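Local coordinates for SsfS6 (Streptomyces sp. SF2575, PDB 4FZR), which is a GT-B-fold protein with two domains, each built on a parallel beta sheet, at residues R213-P218 and Q291-A296. Numbering follows the deposited sequence.
Sequences RNDQVP and QFPLSA
The Phe292 ring meets Pro218 obliquely. Pro218 CG comes in at the CD1 to CE1 side, 3.7 Å from Phe292 CD1, and CD of the same proline sits slightly farther off. With chi1 at -63°, the phenyl swings away from its own carbonyl and toward Pro218. Trp220, in the helix that follows Pro218, packs edge-to-face with the same ring, and Ala270 also touches it.

The second flat group is the Asp215 carboxylate. Pro293 CB and CG both lie on one side of its plane, aslant over that face, and the Asp215 side chain crosses that of Pro293 at about a right angle. Its OD2 comes within 3.3 Å of Pro293 CB, while OD1 is 3.9 Å from Pro293 CG, so both oxygens lie against aliphatic carbons. OD1 also takes a weak bond from Val217 N, 3.1 Å away and bent to 120° at the hydrogen, and another weak one from Phe65 N of the second subunit. Farther along, Val217 CG2 reaches Ala296 CB at 4.1 Å, and Leu47 of the second subunit packs on that valine. Pro293 occupies the N-cap position of the short helix 294-297, whose first turn is closed by Ala296 N bonding to Pro293 O at 2.8 Å.

In the fold, this joins the loop after strand 203-204, on its way from the first sheet to helix 219-222, to the turn after strand 286-289, an outer strand of the second sheet. The two segments are held together by van der Waals packing, chiefly among prolines, Phe292, Val217 and Ala296. The one charged group among the touching residues, Asp215, spends OD1 on two weak bonds, one within its own loop and one from the second subunit, leaving shape rather than polar pairing to set this contact.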
loop_
_atom_site.group_PDB
_atom_site.type_symbol
_atom_site.label_atom_id
_atom_site.label_comp_id
_atom_site.label_asym_id
_atom_site.label_seq_id
_atom_site.Cartn_x
_atom_site.Cartn_y
_atom_site.Cartn_z
ATOM N N ARG A 213 -0.619 0.919 10.360
ATOM C CA ARG A 213 0.456 -0.074 10.372
ATOM C C ARG A 213 -0.201 -1.448 10.279
ATOM O O ARG A 213 -0.426 -1.961 9.179
ATOM C CB ARG A 213 1.323 0.011 11.633
ATOM C CG ARG A 213 2.338 -1.136 11.734
ATOM C CD ARG A 213 3.370 -0.905 12.825
ATOM N NE ARG A 213 2.829 -1.139 14.165
ATOM C CZ ARG A 213 3.140 -2.177 14.943
ATOM N NH1 ARG A 213 4.001 -3.105 14.541
ATOM N NH2 ARG A 213 2.588 -2.290 16.142
ATOM N N ASN A 214 -0.523 -2.030 11.432
ATOM C CA ASN A 214 -1.319 -3.253 11.478
ATOM C C ASN A 214 -2.794 -2.870 11.594
ATOM O O ASN A 214 -3.128 -1.686 11.511
ATOM C CB ASN A 214 -0.868 -4.166 12.622
ATOM C CG ASN A 214 0.218 -5.141 12.192
ATOM O OD1 ASN A 214 1.364 -4.754 11.965
ATOM N ND2 ASN A 214 -0.139 -6.420 12.092
ATOM N N ASP A 215 -3.682 -3.848 11.760
ATOM C CA ASP A 215 -5.104 -3.558 11.622
ATOM C C ASP A 215 -6.045 -4.671 12.055
ATOM O O ASP A 215 -5.752 -5.853 11.925
ATOM C CB ASP A 215 -5.393 -3.301 10.142
ATOM C CG ASP A 215 -6.513 -2.311 9.918
ATOM O OD1 ASP A 215 -7.685 -2.675 10.142
ATOM O OD2 ASP A 215 -6.216 -1.177 9.489
ATOM N N GLN A 216 -7.190 -4.251 12.571
ATOM C CA GLN A 216 -8.424 -5.011 12.500
ATOM C C GLN A 216 -9.494 -4.051 12.970
ATOM O O GLN A 216 -9.720 -3.905 14.167
ATOM C CB GLN A 216 -8.420 -6.262 13.369
ATOM C CG GLN A 216 -9.808 -6.850 13.470
ATOM C CD GLN A 216 -9.827 -8.278 13.958
ATOM O OE1 GLN A 216 -8.858 -9.021 13.805
ATOM N NE2 GLN A 216 -10.945 -8.673 14.553
ATOM N N VAL A 217 -10.106 -3.355 12.017
ATOM C CA VAL A 217 -11.122 -2.358 12.327
ATOM C C VAL A 217 -12.005 -2.908 13.440
ATOM O O VAL A 217 -12.918 -3.699 13.181
ATOM C CB VAL A 217 -12.005 -2.027 11.107
ATOM C CG1 VAL A 217 -12.908 -0.842 11.420
ATOM C CG2 VAL A 217 -11.153 -1.731 9.873
ATOM N N PRO A 218 -11.734 -2.493 14.687
ATOM C CA PRO A 218 -12.340 -3.152 15.850
ATOM C C PRO A 218 -13.858 -3.220 15.773
ATOM O O PRO A 218 -14.483 -2.478 15.015
ATOM C CB PRO A 218 -11.876 -2.294 17.037
ATOM C CG PRO A 218 -11.392 -1.016 16.451
ATOM C CD PRO A 218 -10.909 -1.336 15.073
ATOM N N GLN A 291 -3.305 0.810 19.774
ATOM C CA GLN A 291 -3.184 1.474 18.483
ATOM C C GLN A 291 -4.280 0.999 17.537
ATOM O O GLN A 291 -4.451 -0.202 17.320
ATOM C CB GLN A 291 -1.809 1.210 17.868
ATOM C CG GLN A 291 -1.514 2.047 16.630
ATOM C CD GLN A 291 -1.526 3.541 16.910
ATOM O OE1 GLN A 291 -2.510 4.228 16.637
ATOM N NE2 GLN A 291 -0.426 4.050 17.453
ATOM N N PHE A 292 -5.021 1.949 16.978
ATOM C CA PHE A 292 -6.097 1.637 16.048
ATOM C C PHE A 292 -5.855 2.300 14.699
ATOM O O PHE A 292 -5.172 3.324 14.617
ATOM C CB PHE A 292 -7.439 2.102 16.616
ATOM C CG PHE A 292 -7.821 1.415 17.893
ATOM C CD1 PHE A 292 -8.206 0.086 17.887
ATOM C CD2 PHE A 292 -7.798 2.097 19.097
ATOM C CE1 PHE A 292 -8.557 -0.553 19.059
ATOM C CE2 PHE A 292 -8.149 1.462 20.274
ATOM C CZ PHE A 292 -8.528 0.135 20.252
ATOM N N PRO A 293 -6.413 1.714 13.628
ATOM C CA PRO A 293 -6.352 2.390 12.330
ATOM C C PRO A 293 -7.091 3.718 12.424
ATOM O O PRO A 293 -8.314 3.755 12.283
ATOM C CB PRO A 293 -7.076 1.421 11.391
ATOM C CG PRO A 293 -7.971 0.622 12.284
ATOM C CD PRO A 293 -7.218 0.481 13.572
ATOM N N LEU A 294 -6.349 4.793 12.672
ATOM C CA LEU A 294 -6.957 6.072 13.012
ATOM C C LEU A 294 -7.936 6.534 11.935
ATOM O O LEU A 294 -9.002 7.065 12.248
ATOM C CB LEU A 294 -5.882 7.135 13.249
ATOM C CG LEU A 294 -6.340 8.350 14.059
ATOM C CD1 LEU A 294 -7.007 7.928 15.370
ATOM C CD2 LEU A 294 -5.169 9.276 14.341
ATOM N N SER A 295 -7.571 6.329 10.672
ATOM C CA SER A 295 -8.432 6.693 9.547
ATOM C C SER A 295 -9.675 5.813 9.408
ATOM O O SER A 295 -10.628 6.192 8.728
ATOM C CB SER A 295 -7.636 6.678 8.235
ATOM O OG SER A 295 -6.822 5.519 8.107
ATOM N N ALA A 296 -9.667 4.648 10.047
ATOM C CA ALA A 296 -10.801 3.727 9.966
ATOM C C ALA A 296 -11.698 3.832 11.196
ATOM O O ALA A 296 -12.877 3.479 11.153
ATOM C CB ALA A 296 -10.308 2.303 9.797
#